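Local coordinates for protein acetylxylan esterase / glucomannan deacetylase (Cellvibrio japonicus, PDB 2WAA) that removes acetyl groups from acetylated xylan and glucomannan, helping to break down plant cell wall polysaccharides, at residues E154-R159 / D314-K319; W64-I69 / W160-E165; I101-E106 / G110-K115. All coordinates share one frame; numbering follows the deposited sequence.

Interaction 1: E154-R159 / D314-K319. With ACT (acetate ion), chain C.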
loop_
_atom_site.group_PDB
_atom_site.type_symbol
_atom_site.label_atom_id
_atom_site.label_comp_id
_atom_site.label_asym_id
_atom_site.label_seq_id
_atom_site.Cartn_x
_atom_site.Cartn_y
_atom_site.Cartn_z
ATOM N N GLU A 154 -24.987 0.459 -2.046
ATOM C CA GLU A 154 -24.313 -0.833 -2.137
ATOM C C GLU A 154 -23.940 -1.425 -0.767
ATOM O O GLU A 154 -23.680 -0.678 0.163
ATOM C CB GLU A 154 -22.987 -0.677 -2.913
ATOM C CG GLU A 154 -23.144 -0.451 -4.333
ATOM C CD GLU A 154 -21.826 -0.360 -5.065
ATOM O OE1 GLU A 154 -20.709 -0.567 -4.449
ATOM O OE2 GLU A 154 -21.912 -0.067 -6.267
ATOM N N ASP A 155 -23.921 -2.750 -0.672
ATOM C CA ASP A 155 -23.308 -3.447 0.453
ATOM C C ASP A 155 -21.809 -3.348 0.222
ATOM O O ASP A 155 -21.351 -3.540 -0.904
ATOM C CB ASP A 155 -23.706 -4.912 0.491
ATOM C CG ASP A 155 -25.192 -5.121 0.799
ATOM O OD1 ASP A 155 -25.774 -4.302 1.555
ATOM O OD2 ASP A 155 -25.762 -6.106 0.270
ATOM N N LYS A 156 -21.067 -2.972 1.255
ATOM C CA LYS A 156 -19.611 -2.941 1.153
ATOM C C LYS A 156 -19.117 -4.251 0.527
ATOM O O LYS A 156 -19.588 -5.360 0.875
ATOM C CB LYS A 156 -19.012 -2.770 2.544
ATOM C CG LYS A 156 -17.529 -2.532 2.590
ATOM C CD LYS A 156 -17.104 -2.627 4.039
ATOM C CE LYS A 156 -16.288 -1.506 4.367
ATOM N NZ LYS A 156 -16.293 -1.241 5.834
ATOM N N ASN A 157 -18.165 -4.143 -0.390
ATOM C CA ASN A 157 -17.544 -5.316 -0.951
ATOM C C ASN A 157 -16.118 -4.922 -1.389
ATOM O O ASN A 157 -15.747 -3.769 -1.241
ATOM C CB ASN A 157 -18.387 -5.822 -2.119
ATOM C CG ASN A 157 -18.371 -4.863 -3.306
ATOM O OD1 ASN A 157 -17.490 -4.960 -4.149
ATOM N ND2 ASN A 157 -19.354 -3.974 -3.394
ATOM N N THR A 158 -15.326 -5.867 -1.886
ATOM C CA THR A 158 -13.904 -5.587 -2.058
ATOM C C THR A 158 -13.641 -4.557 -3.173
ATOM O O THR A 158 -12.537 -3.999 -3.251
ATOM C CB THR A 158 -13.051 -6.856 -2.330
ATOM O OG1 THR A 158 -13.614 -7.562 -3.447
ATOM C CG2 THR A 158 -13.081 -7.758 -1.088
ATOM N N ARG A 159 -14.650 -4.259 -4.001
ATOM C CA ARG A 159 -14.541 -3.183 -4.983
ATOM C C ARG A 159 -14.408 -1.798 -4.351
ATOM O O ARG A 159 -13.861 -0.876 -4.958
ATOM C CB ARG A 159 -15.757 -3.210 -5.945
ATOM C CG ARG A 159 -15.509 -2.359 -7.215
ATOM C CD ARG A 159 -16.846 -1.970 -7.876
ATOM N NE ARG A 159 -17.703 -1.285 -6.892
ATOM C CZ ARG A 159 -17.507 -0.057 -6.435
ATOM N NH1 ARG A 159 -16.506 0.673 -6.877
ATOM N NH2 ARG A 159 -18.338 0.459 -5.507
ATOM N N ASP A 314 -20.396 4.694 5.912
ATOM C CA ASP A 314 -19.211 4.002 6.445
ATOM C C ASP A 314 -18.341 5.037 7.165
ATOM O O ASP A 314 -18.115 6.129 6.647
ATOM C CB ASP A 314 -18.495 3.330 5.278
ATOM C CG ASP A 314 -17.483 2.277 5.716
ATOM O OD1 ASP A 314 -16.567 2.661 6.452
ATOM O OD2 ASP A 314 -17.603 1.071 5.338
ATOM N N ALA A 315 -17.894 4.715 8.375
ATOM C CA ALA A 315 -17.040 5.636 9.150
ATOM C C ALA A 315 -15.630 5.766 8.585
ATOM O O ALA A 315 -14.914 6.675 8.973
ATOM C CB ALA A 315 -16.955 5.188 10.614
ATOM N N HIS A 316 -15.207 4.870 7.672
ATOM C CA HIS A 316 -13.869 5.023 7.095
ATOM C C HIS A 316 -13.828 6.322 6.306
ATOM O O HIS A 316 -14.819 6.689 5.676
ATOM C CB HIS A 316 -13.523 3.867 6.141
ATOM C CG HIS A 316 -13.165 2.598 6.846
ATOM N ND1 HIS A 316 -14.117 1.688 7.238
ATOM C CD2 HIS A 316 -11.965 2.077 7.210
ATOM C CE1 HIS A 316 -13.524 0.663 7.838
ATOM N NE2 HIS A 316 -12.216 0.879 7.839
ATOM N N PRO A 317 -12.679 7.025 6.308
ATOM C CA PRO A 317 -12.604 8.278 5.576
ATOM C C PRO A 317 -13.022 8.115 4.105
ATOM O O PRO A 317 -12.661 7.109 3.443
ATOM C CB PRO A 317 -11.127 8.677 5.714
ATOM C CG PRO A 317 -10.748 8.153 7.118
ATOM C CD PRO A 317 -11.507 6.820 7.203
ATOM N N THR A 318 -13.753 9.102 3.598
ATOM C CA THR A 318 -14.168 9.083 2.205
ATOM C C THR A 318 -13.021 9.450 1.249
ATOM O O THR A 318 -11.944 9.875 1.674
ATOM C CB THR A 318 -15.266 10.152 1.957
ATOM O OG1 THR A 318 -14.750 11.445 2.293
ATOM C CG2 THR A 318 -16.512 9.874 2.795
ATOM N N LYS A 319 -13.278 9.285 -0.049
ATOM C CA LYS A 319 -12.326 9.713 -1.072
ATOM C C LYS A 319 -11.959 11.173 -0.889
ATOM O O LYS A 319 -10.770 11.511 -0.919
ATOM C CB LYS A 319 -12.916 9.487 -2.473
ATOM C CG LYS A 319 -12.006 10.008 -3.643
ATOM C CD LYS A 319 -12.593 9.620 -5.025
ATOM C CE LYS A 319 -12.594 8.063 -5.127
ATOM N NZ LYS A 319 -13.201 7.401 -6.402
HETATM C C ACT C . -9.479 -0.292 10.324
HETATM O O ACT C . -10.641 -0.785 10.105
HETATM O OXT ACT C . -8.515 -1.047 10.060
HETATM C CH3 ACT C . -9.246 1.097 10.855
#
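K156 reaches across from one loop of the SGNH hydrolase fold to D314, which is assigned with H316 to the charge relay, consistent with a Ser-His-Asp triad with S141 as the probable nucleophile. The lysine shows how a long chain can deliver its charge to a neighbouring loop. Its bond from CA to CB points toward the 314-319 segment, and with CG anti to the backbone N (chi1 -172°) the chain runs out almost straight as far as CD. CD is the first atom to come near, 4.0 Å from D314 OD2. A bend at chi3 (-132°) then lays CE 3.1 Å from that same D314 OD2, and the tip closes a salt bridge in which K156 NZ lies 2.7 Å from D314 OD2, on the syn side of the carboxylate. The two side chains meet at about a right angle, and NZ has a second anionic partner in E146.

The other carboxylate oxygen serves the histidine twice. D314 OD1 takes the backbone N-H of H316 on its anti lone pair, an Asx turn, and H316 ND1 on its syn lone pair at 2.8 Å, with the oxygen practically in the plane of the imidazole. Two bonds to one oxygen thus fix both the backbone position and the rotation of the ring, while the lysine binds the other oxygen, D314 OD2.

At the far end of the ring the catalytic pocket holds an acetate ion, probably from the crystallisation liquor. It is also gripped by S141 N, G186 N and N236 ND2, consistent with an oxyanion hole, and H316 NE2 donates a hydrogen bond to acetate O, which lies at the ring edge near its plane, 3.2 Å from NE2 with an N-H...O angle of 149°.

Interaction 2: W64-I69 / W160-E165; sequences WIDVII and WWNARE
D66 and R164 are joined by a salt bridge in which R164 NH1 lies 2.7 Å from D66 OD2. The bond is well directed at the donor, with D66 OD2 in the guanidinium plane and an N-H...O angle of 159°, but less so at the acceptor: the nitrogen comes from above the carboxylate, 54° out of its plane. A bend at chi3 (36°) folds the arginine so that its guanidinium edge meets the aspartate oxygen, the two side chains crossing at about a right angle.

D66 OD2 has further partners. A water donates to it at 2.8 Å, and R104 forms a second salt bridge with it, so this buried oxygen faces two guanidinium groups and a water; D66 OD1 is hydrogen-bonded to S76 OG. The same water donates to N162 OD1 at 2.6 Å and accepts from R164 N at 2.9 Å, extending the aspartate's reach into the opposite backbone.

Here strand 63-69 of the N-terminal β-sandwich, whose sequence family belongs to the galactose-binding-domain clan, faces a loop of the SGNH esterase part, and the bridge spans the junction between the two. Within that loop N162 uses both ends of its amide. N162 OD1 accepts from E165 N as well as from the water, the Asx motif of the turn, while N162 ND2 donates to E165 OE1 at 2.9 Å and also to D149. E165 OE1 stands 3.5 Å from R164 NH2 but well out of the guanidinium plane, so that pair is electrostatic alone.

Apolar contact comes from one atom of the strand: I68 CD1 rests 3.8 Å from R164 CD, touching the last methylene before the guanidinium.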
loop_
_atom_site.group_PDB
_atom_site.type_symbol
_atom_site.label_atom_id
_atom_site.label_comp_id
_atom_site.label_asym_id
_atom_site.label_seq_id
_atom_site.Cartn_x
_atom_site.Cartn_y
_atom_site.Cartn_z
ATOM N N TRP A 64 -9.170 -7.096 -6.626
ATOM C CA TRP A 64 -9.356 -6.146 -7.712
ATOM C C TRP A 64 -8.040 -5.496 -8.084
ATOM O O TRP A 64 -7.160 -5.230 -7.214
ATOM C CB TRP A 64 -10.317 -5.011 -7.282
ATOM C CG TRP A 64 -11.783 -5.489 -7.124
ATOM C CD1 TRP A 64 -12.346 -6.162 -6.055
ATOM C CD2 TRP A 64 -12.846 -5.296 -8.082
ATOM N NE1 TRP A 64 -13.684 -6.375 -6.297
ATOM C CE2 TRP A 64 -14.019 -5.856 -7.524
ATOM C CE3 TRP A 64 -12.923 -4.652 -9.335
ATOM C CZ2 TRP A 64 -15.247 -5.846 -8.200
ATOM C CZ3 TRP A 64 -14.144 -4.618 -10.010
ATOM C CH2 TRP A 64 -15.297 -5.223 -9.446
ATOM N N ILE A 65 -7.925 -5.190 -9.366
ATOM C CA ILE A 65 -6.813 -4.397 -9.861
ATOM C C ILE A 65 -7.358 -3.231 -10.706
ATOM O O ILE A 65 -8.493 -3.291 -11.219
ATOM C CB ILE A 65 -5.870 -5.251 -10.732
ATOM C CG1 ILE A 65 -6.640 -5.808 -11.966
ATOM C CG2 ILE A 65 -5.212 -6.382 -9.858
ATOM C CD1 ILE A 65 -5.751 -6.490 -13.001
ATOM N N ASP A 66 -6.538 -2.174 -10.825
ATOM C CA ASP A 66 -6.739 -1.135 -11.848
ATOM C C ASP A 66 -5.734 -1.347 -12.976
ATOM O O ASP A 66 -4.595 -1.731 -12.733
ATOM C CB ASP A 66 -6.478 0.280 -11.283
ATOM C CG ASP A 66 -7.700 0.833 -10.491
ATOM O OD1 ASP A 66 -8.847 0.568 -10.893
ATOM O OD2 ASP A 66 -7.490 1.559 -9.499
ATOM N N VAL A 67 -6.178 -1.111 -14.207
ATOM C CA VAL A 67 -5.286 -1.205 -15.357
ATOM C C VAL A 67 -5.356 0.189 -15.991
ATOM O O VAL A 67 -6.430 0.708 -16.218
ATOM C CB VAL A 67 -5.768 -2.246 -16.391
ATOM C CG1 VAL A 67 -4.801 -2.216 -17.646
ATOM C CG2 VAL A 67 -5.752 -3.663 -15.772
ATOM N N ILE A 68 -4.207 0.807 -16.178
ATOM C CA ILE A 68 -4.157 2.160 -16.748
ATOM C C ILE A 68 -3.256 2.142 -17.984
ATOM O O ILE A 68 -2.088 1.746 -17.918
ATOM C CB ILE A 68 -3.650 3.192 -15.757
ATOM C CG1 ILE A 68 -4.485 3.136 -14.453
ATOM C CG2 ILE A 68 -3.685 4.594 -16.388
ATOM C CD1 ILE A 68 -3.780 3.688 -13.274
ATOM N N ILE A 69 -3.842 2.503 -19.120
ATOM C CA ILE A 69 -3.150 2.491 -20.413
ATOM C C ILE A 69 -2.898 3.940 -20.803
ATOM O O ILE A 69 -3.849 4.718 -20.858
ATOM C CB ILE A 69 -4.025 1.869 -21.473
ATOM C CG1 ILE A 69 -4.497 0.475 -21.040
ATOM C CG2 ILE A 69 -3.237 1.852 -22.826
ATOM C CD1 ILE A 69 -3.332 -0.471 -20.715
ATOM N N TRP A 160 -14.848 -1.661 -3.106
ATOM C CA TRP A 160 -14.768 -0.386 -2.440
ATOM C C TRP A 160 -13.339 0.079 -2.137
ATOM O O TRP A 160 -13.143 1.241 -1.789
ATOM C CB TRP A 160 -15.548 -0.461 -1.130
ATOM C CG TRP A 160 -17.041 -0.364 -1.294
ATOM C CD1 TRP A 160 -17.812 -0.725 -2.394
ATOM C CD2 TRP A 160 -17.957 0.081 -0.295
ATOM N NE1 TRP A 160 -19.140 -0.485 -2.134
ATOM C CE2 TRP A 160 -19.264 -0.011 -0.851
ATOM C CE3 TRP A 160 -17.798 0.524 1.022
ATOM C CZ2 TRP A 160 -20.411 0.369 -0.142
ATOM C CZ3 TRP A 160 -18.932 0.912 1.730
ATOM C CH2 TRP A 160 -20.223 0.818 1.154
ATOM N N TRP A 161 -12.351 -0.814 -2.214
ATOM C CA TRP A 161 -10.979 -0.402 -1.932
ATOM C C TRP A 161 -10.322 0.322 -3.123
ATOM O O TRP A 161 -10.460 -0.100 -4.274
ATOM C CB TRP A 161 -10.119 -1.635 -1.598
ATOM C CG TRP A 161 -10.182 -2.105 -0.164
ATOM C CD1 TRP A 161 -9.126 -2.158 0.701
ATOM C CD2 TRP A 161 -11.312 -2.650 0.554
ATOM N NE1 TRP A 161 -9.525 -2.665 1.919
ATOM C CE2 TRP A 161 -10.848 -2.984 1.863
ATOM C CE3 TRP A 161 -12.662 -2.889 0.229
ATOM C CZ2 TRP A 161 -11.677 -3.524 2.849
ATOM C CZ3 TRP A 161 -13.497 -3.463 1.215
ATOM C CH2 TRP A 161 -12.998 -3.744 2.514
ATOM N N ASN A 162 -9.594 1.400 -2.847
ATOM C CA ASN A 162 -8.904 2.118 -3.918
ATOM C C ASN A 162 -7.551 2.575 -3.422
ATOM O O ASN A 162 -7.471 3.451 -2.568
ATOM C CB ASN A 162 -9.786 3.289 -4.344
ATOM C CG ASN A 162 -9.223 4.035 -5.532
ATOM O OD1 ASN A 162 -8.015 3.987 -5.807
ATOM N ND2 ASN A 162 -10.081 4.818 -6.187
ATOM N N ALA A 163 -6.469 2.000 -3.942
ATOM C CA ALA A 163 -5.123 2.333 -3.447
ATOM C C ALA A 163 -4.616 3.659 -4.027
ATOM O O ALA A 163 -4.028 4.476 -3.303
ATOM C CB ALA A 163 -4.133 1.180 -3.824
ATOM N N ARG A 164 -4.833 3.866 -5.332
ATOM C CA ARG A 164 -4.295 5.042 -6.044
ATOM C C ARG A 164 -4.759 6.349 -5.417
ATOM O O ARG A 164 -4.035 7.351 -5.454
ATOM C CB ARG A 164 -4.815 5.116 -7.499
ATOM C CG ARG A 164 -4.122 4.383 -8.592
ATOM C CD ARG A 164 -5.148 4.139 -9.809
ATOM N NE ARG A 164 -6.084 5.269 -9.996
ATOM C CZ ARG A 164 -7.432 5.242 -9.912
ATOM N NH1 ARG A 164 -8.173 4.127 -9.663
ATOM N NH2 ARG A 164 -8.068 6.379 -10.093
ATOM N N GLU A 165 -6.008 6.354 -4.918
ATOM C CA GLU A 165 -6.607 7.549 -4.343
ATOM C C GLU A 165 -6.579 7.592 -2.829
ATOM O O GLU A 165 -7.187 8.485 -2.209
ATOM C CB GLU A 165 -8.035 7.733 -4.884
ATOM C CG GLU A 165 -7.907 7.997 -6.384
ATOM C CD GLU A 165 -9.189 8.347 -7.042
ATOM O OE1 GLU A 165 -9.957 7.422 -7.360
ATOM O OE2 GLU A 165 -9.415 9.565 -7.236
HETATM O O HOH W 1 -6.512 2.186 -6.944
#

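Interaction 3: I101-E106 / G110-K115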
loop_
_atom_site.group_PDB
_atom_site.type_symbol
_atom_site.label_atom_id
_atom_site.label_comp_id
_atom_site.label_asym_id
_atom_site.label_seq_id
_atom_site.Cartn_x
_atom_site.Cartn_y
_atom_site.Cartn_z
ATOM N N ILE A 101 -0.449 -1.771 -13.886
ATOM C CA ILE A 101 -1.431 -2.561 -13.157
ATOM C C ILE A 101 -1.241 -2.202 -11.685
ATOM O O ILE A 101 -0.119 -2.231 -11.184
ATOM C CB ILE A 101 -1.209 -4.065 -13.376
ATOM C CG1 ILE A 101 -1.370 -4.384 -14.883
ATOM C CG2 ILE A 101 -2.095 -4.909 -12.456
ATOM C CD1 ILE A 101 -0.836 -5.787 -15.286
ATOM N N ILE A 102 -2.329 -1.838 -11.006
ATOM C CA ILE A 102 -2.232 -1.449 -9.605
ATOM C C ILE A 102 -3.117 -2.354 -8.786
ATOM O O ILE A 102 -4.319 -2.484 -9.085
ATOM C CB ILE A 102 -2.620 0.062 -9.320
ATOM C CG1 ILE A 102 -1.749 1.042 -10.117
ATOM C CG2 ILE A 102 -2.362 0.404 -7.864
ATOM C CD1 ILE A 102 -2.465 1.516 -11.374
ATOM N N HIS A 103 -2.548 -2.987 -7.736
ATOM C CA HIS A 103 -3.380 -3.813 -6.861
ATOM C C HIS A 103 -4.280 -2.890 -6.007
ATOM O O HIS A 103 -3.770 -2.059 -5.227
ATOM C CB HIS A 103 -2.467 -4.686 -5.953
ATOM C CG HIS A 103 -3.189 -5.770 -5.197
ATOM N ND1 HIS A 103 -2.811 -6.168 -3.932
ATOM C CD2 HIS A 103 -4.273 -6.526 -5.514
ATOM C CE1 HIS A 103 -3.608 -7.146 -3.513
ATOM N NE2 HIS A 103 -4.499 -7.387 -4.456
ATOM N N ARG A 104 -5.601 -3.062 -6.102
ATOM C CA ARG A 104 -6.529 -2.276 -5.267
ATOM C C ARG A 104 -6.808 -2.980 -3.966
ATOM O O ARG A 104 -7.082 -2.316 -2.968
ATOM C CB ARG A 104 -7.883 -2.072 -5.962
ATOM C CG ARG A 104 -7.784 -1.253 -7.281
ATOM C CD ARG A 104 -9.026 -1.535 -8.175
ATOM N NE ARG A 104 -10.298 -1.197 -7.535
ATOM C CZ ARG A 104 -10.852 0.016 -7.553
ATOM N NH1 ARG A 104 -10.246 1.069 -8.139
ATOM N NH2 ARG A 104 -12.044 0.202 -6.951
ATOM N N SER A 105 -6.806 -4.310 -3.993
ATOM C CA SER A 105 -7.139 -5.128 -2.821
ATOM C C SER A 105 -6.062 -5.169 -1.760
ATOM O O SER A 105 -4.937 -4.759 -2.008
ATOM C CB SER A 105 -7.545 -6.532 -3.271
ATOM O OG SER A 105 -8.862 -6.436 -3.799
ATOM N N GLU A 106 -6.404 -5.660 -0.561
ATOM C CA GLU A 106 -5.372 -5.938 0.454
ATOM C C GLU A 106 -5.366 -7.436 0.782
ATOM O O GLU A 106 -6.177 -8.193 0.285
ATOM C CB GLU A 106 -5.608 -5.135 1.748
ATOM C CG GLU A 106 -6.969 -5.410 2.395
ATOM C CD GLU A 106 -7.121 -4.692 3.736
ATOM O OE1 GLU A 106 -6.559 -5.206 4.718
ATOM O OE2 GLU A 106 -7.787 -3.606 3.791
ATOM N N GLY A 110 -7.256 -11.526 -0.606
ATOM C CA GLY A 110 -6.553 -12.620 -1.247
ATOM C C GLY A 110 -5.198 -12.120 -1.725
ATOM O O GLY A 110 -4.783 -10.983 -1.437
ATOM N N GLN A 111 -4.512 -12.985 -2.451
ATOM C CA GLN A 111 -3.271 -12.560 -3.086
ATOM C C GLN A 111 -3.452 -12.737 -4.581
ATOM O O GLN A 111 -4.194 -13.635 -5.045
ATOM C CB GLN A 111 -2.071 -13.374 -2.588
ATOM C CG GLN A 111 -1.576 -12.914 -1.228
ATOM C CD GLN A 111 -2.409 -13.472 -0.139
ATOM O OE1 GLN A 111 -2.890 -14.613 -0.262
ATOM N NE2 GLN A 111 -2.595 -12.703 0.964
ATOM N N VAL A 112 -2.823 -11.845 -5.342
ATOM C CA VAL A 112 -2.946 -11.875 -6.807
ATOM C C VAL A 112 -1.628 -12.331 -7.382
ATOM O O VAL A 112 -0.581 -11.971 -6.857
ATOM C CB VAL A 112 -3.240 -10.471 -7.324
ATOM C CG1 VAL A 112 -3.047 -10.378 -8.890
ATOM C CG2 VAL A 112 -4.664 -10.029 -6.915
ATOM N N THR A 113 -1.663 -13.099 -8.481
ATOM C CA THR A 113 -0.429 -13.530 -9.130
ATOM C C THR A 113 -0.479 -13.047 -10.587
ATOM O O THR A 113 -1.496 -13.213 -11.268
ATOM C CB THR A 113 -0.336 -15.073 -9.103
ATOM O OG1 THR A 113 -0.225 -15.498 -7.739
ATOM C CG2 THR A 113 0.883 -15.590 -9.973
ATOM N N LEU A 114 0.611 -12.435 -11.038
ATOM C CA LEU A 114 0.782 -12.126 -12.442
ATOM C C LEU A 114 1.809 -13.134 -12.895
ATOM O O LEU A 114 2.902 -13.202 -12.315
ATOM C CB LEU A 114 1.350 -10.714 -12.611
ATOM C CG LEU A 114 1.819 -10.448 -14.043
ATOM C CD1 LEU A 114 0.659 -10.563 -15.007
ATOM C CD2 LEU A 114 2.481 -9.039 -14.103
ATOM N N LYS A 115 1.487 -13.943 -13.905
ATOM C CA LYS A 115 2.453 -14.989 -14.346
ATOM C C LYS A 115 3.359 -14.543 -15.498
ATOM O O LYS A 115 4.578 -14.753 -15.472
ATOM C CB LYS A 115 1.709 -16.263 -14.778
ATOM C CG LYS A 115 0.917 -16.837 -13.627
ATOM C CD LYS A 115 0.380 -18.244 -13.958
ATOM C CE LYS A 115 -0.262 -18.884 -12.712
ATOM N NZ LYS A 115 -0.845 -20.231 -13.031
HETATM O O HOH W 2 -5.999 -9.345 -3.274
#
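H103 and V112 meet where the two sheets of the β-sandwich face each other, strand 94-103 belonging to one and strand 112-119 to the other. The tight part is small. V112 CG2 lies 3.6 Å from H103 NE2 and 3.8 Å from H103 CD2, touching the imidazole obliquely as the two side chains slide past each other in opposite directions. With CG anti to the backbone N (chi1 -169°), H103 brings its ring up to V112. On one face of the ring the carbonyl oxygen of S105 sits 3.0 Å above the plane, offset toward the rim, and H103 ND1 is hydrogen-bonded to the backbone O of Y38.

Toward the connecting turn, contact gives way to water. A water lies in the plane of the ring, 2.7 Å from H103 NE2, and donates a weak bond to G110 O. There the backbones approach only as two carbonyls, E106 O and G110 O at 3.6 Å. The bond from CA to CB of E106 points away from 110-115, and its carboxylate is hydrogen-bonded to W161 NE1 and G185 N, close to S141. At the backbone angles of G110 (148°, -173°) a CB would press against the carbonyl O of H109, hence glycine.

No direct hydrogen bond joins the segments. Because Y38 O can only accept, H103 ND1 must carry a proton, and the ring's polar link to the opposite backbone runs from NE2 through water.

Overall arrangement
From the N terminus, strand 63-69 supplies the first half of interaction 2. The chain then runs through the β-sandwich to 101-106 and 110-115, where interaction 3 closes a loop of three residues between facing sheets, nested wholly inside the 90-residue loop closed by interaction 2. Segments 154-159 and 160-165 follow one another directly: the first opens interaction 1 and the second closes interaction 2, so these two contacts cross. Interaction 1 closes only at 314-319, ahead of helix 319-337. Interaction 2 therefore ties the N-terminal sandwich to the esterase part, and interaction 1 joins two loops within the latter. R104 NH2, bonded to R159 O, links interaction 3 to interaction 1.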